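Local coordinates for protein arsenate reductase (ArsC) (Archaeoglobus fulgidus, PDB 1Y1L) that probably reduces arsenate to arsenite for arsenic detoxification, using a low molecular weight phosphotyrosine phosphatase-like fold, at residues A[104-107]-A[108-112]. Sequence-based numbering, arbitrary orientation.
Sequences EGTY and RRVLA
Gly105 and Thr106 meet Arg109 and Val110 where the last helix, 106-121, begins; it packs beside helix 12-21 in this low molecular weight phosphotyrosine phosphatase-like fold. Three successive i+4 N-H to i O hydrogen bonds close the turn: Arg109 N to Gly105 O at 3.0 Å, Val110 N to Thr106 O at 2.9 Å, and Leu111 N to Tyr107 O at 2.8 Å. The first lies in the carbonyl plane, with an N-H...O angle of 160°.

The tight side faces the protein. Val110 CG2 rests against Thr106 O at 3.2 Å and lies 4.3 Å from Thr106 CG2. Tyr107 carries its ring away from the turn to Thr43, Val44 and Leu47, with its OH hydrogen-bonded to Asp41, while Val110 sits against Pro99 and Ile96 and Leu111 reaches Met15 and Leu19.

On the looser, solvent side the arginines splay apart, Arg108 partly exposed and Arg109 exposed. Arg108 extends from CG to NE, chi2 -169°, whereas Arg109 bends at chi2 and chi3, and the guanidinium lies near Thr106. Arg108 NH1 forms a salt bridge with Glu50, and Arg109 NH2 forms one with Glu97. Thr106 OG1 lies beside the edge of the Arg109 guanidinium, near its plane but 4.4 Å from NH2.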
ATOM      1  N   GLU A 104      30.893 -11.061   8.653  1.00 68.46           N
ATOM      2  CA  GLU A 104      31.993 -10.109   8.842  1.00 67.11           C
ATOM      3  C   GLU A 104      31.644  -8.862   9.689  1.00 64.35           C
ATOM      4  O   GLU A 104      31.038  -8.964  10.765  1.00 60.22           O
ATOM      5  CB  GLU A 104      32.562  -9.688   7.483  1.00 64.77           C
ATOM      6  CG  GLU A 104      31.567  -8.962   6.619  1.00 69.20           C
ATOM      7  CD  GLU A 104      32.188  -8.408   5.375  1.00 80.76           C
ATOM      8  OE1 GLU A 104      31.946  -8.992   4.295  1.00 89.61           O
ATOM      9  OE2 GLU A 104      32.914  -7.390   5.473  1.00 81.77           O
ATOM     10  N   GLY A 105      32.098  -7.700   9.227  1.00 61.67           N
ATOM     11  CA  GLY A 105      31.827  -6.460   9.929  1.00 54.38           C
ATOM     12  C   GLY A 105      30.543  -5.808   9.456  1.00 50.74           C
ATOM     13  O   GLY A 105      30.076  -4.856  10.077  1.00 52.64           O
ATOM     14  N   THR A 106      29.997  -6.291   8.338  1.00 47.17           N
ATOM     15  CA  THR A 106      28.751  -5.768   7.772  1.00 40.29           C
ATOM     16  C   THR A 106      27.657  -5.723   8.827  1.00 36.73           C
ATOM     17  O   THR A 106      26.840  -4.806   8.839  1.00 38.88           O
ATOM     18  CB  THR A 106      28.291  -6.615   6.562  1.00 40.50           C
ATOM     19  OG1 THR A 106      29.112  -6.301   5.429  1.00 50.02           O
ATOM     20  CG2 THR A 106      26.842  -6.338   6.204  1.00 39.30           C
ATOM     21  N   TYR A 107      27.635  -6.724   9.698  1.00 31.83           N
ATOM     22  CA  TYR A 107      26.664  -6.775  10.769  1.00 29.20           C
ATOM     23  C   TYR A 107      26.805  -5.560  11.680  1.00 32.77           C
ATOM     24  O   TYR A 107      25.817  -4.957  12.081  1.00 35.85           O
ATOM     25  CB  TYR A 107      26.863  -8.029  11.583  1.00 24.55           C
ATOM     26  CG  TYR A 107      26.019  -9.168  11.126  1.00 25.78           C
ATOM     27  CD1 TYR A 107      26.283  -9.828   9.938  1.00 25.12           C
ATOM     28  CD2 TYR A 107      24.969  -9.615  11.905  1.00 30.20           C
ATOM     29  CE1 TYR A 107      25.522 -10.905   9.543  1.00 20.64           C
ATOM     30  CE2 TYR A 107      24.201 -10.692  11.516  1.00 29.57           C
ATOM     31  CZ  TYR A 107      24.480 -11.332  10.342  1.00 25.53           C
ATOM     32  OH  TYR A 107      23.696 -12.394   9.985  1.00 33.38           O
ATOM     33  N   ARG A 108      28.037  -5.237  12.056  1.00 35.03           N
ATOM     34  CA  ARG A 108      28.282  -4.089  12.912  1.00 32.43           C
ATOM     35  C   ARG A 108      27.813  -2.820  12.220  1.00 33.55           C
ATOM     36  O   ARG A 108      27.245  -1.935  12.859  1.00 34.75           O
ATOM     37  CB  ARG A 108      29.769  -3.990  13.273  1.00 32.10           C
ATOM     38  CG  ARG A 108      30.213  -4.959  14.382  1.00 36.56           C
ATOM     39  CD  ARG A 108      31.625  -4.645  14.885  1.00 34.58           C
ATOM     40  NE  ARG A 108      31.939  -5.316  16.145  1.00 35.40           N
ATOM     41  CZ  ARG A 108      32.427  -6.552  16.245  1.00 43.91           C
ATOM     42  NH1 ARG A 108      32.681  -7.066  17.437  1.00 43.94           N
ATOM     43  NH2 ARG A 108      32.667  -7.283  15.160  1.00 50.48           N
ATOM     44  N   ARG A 109      28.076  -2.727  10.921  1.00 30.88           N
ATOM     45  CA  ARG A 109      27.655  -1.572  10.138  1.00 36.77           C
ATOM     46  C   ARG A 109      26.124  -1.464  10.196  1.00 39.32           C
ATOM     47  O   ARG A 109      25.573  -0.366  10.340  1.00 46.88           O
ATOM     48  CB  ARG A 109      28.134  -1.716   8.692  1.00 39.98           C
ATOM     49  CG  ARG A 109      27.976  -0.474   7.835  1.00 46.33           C
ATOM     50  CD  ARG A 109      26.955  -0.712   6.735  1.00 57.35           C
ATOM     51  NE  ARG A 109      27.406  -0.129   5.474  1.00 64.75           N
ATOM     52  CZ  ARG A 109      27.853  -0.832   4.434  1.00 67.03           C
ATOM     53  NH1 ARG A 109      28.252  -0.195   3.338  1.00 68.59           N
ATOM     54  NH2 ARG A 109      27.883  -2.165   4.472  1.00 60.99           N
ATOM     55  N   VAL A 110      25.446  -2.600  10.054  1.00 35.94           N
ATOM     56  CA  VAL A 110      23.988  -2.649  10.118  1.00 29.81           C
ATOM     57  C   VAL A 110      23.539  -2.234  11.508  1.00 32.43           C
ATOM     58  O   VAL A 110      22.544  -1.536  11.662  1.00 36.32           O
ATOM     59  CB  VAL A 110      23.465  -4.065   9.819  1.00 27.65           C
ATOM     60  CG1 VAL A 110      22.005  -4.194  10.199  1.00 30.83           C
ATOM     61  CG2 VAL A 110      23.659  -4.378   8.355  1.00 31.76           C
ATOM     62  N   LEU A 111      24.277  -2.670  12.517  1.00 31.53           N
ATOM     63  CA  LEU A 111      23.952  -2.340  13.894  1.00 33.55           C
ATOM     64  C   LEU A 111      23.984  -0.838  14.110  1.00 35.63           C
ATOM     65  O   LEU A 111      23.104  -0.283  14.767  1.00 32.81           O
ATOM     66  CB  LEU A 111      24.953  -2.998  14.844  1.00 34.44           C
ATOM     67  CG  LEU A 111      24.726  -2.710  16.324  1.00 32.56           C
ATOM     68  CD1 LEU A 111      23.393  -3.289  16.718  1.00 41.00           C
ATOM     69  CD2 LEU A 111      25.827  -3.318  17.171  1.00 35.43           C
ATOM     70  N   ALA A 112      25.027  -0.196  13.591  1.00 35.72           N
ATOM     71  CA  ALA A 112      25.198   1.234  13.742  1.00 37.10           C
ATOM     72  C   ALA A 112      24.076   2.024  13.110  1.00 41.08           C
ATOM     73  O   ALA A 112      23.587   2.968  13.724  1.00 42.49           O
ATOM     74  CB  ALA A 112      26.519   1.674  13.178  1.00 36.11           C
TER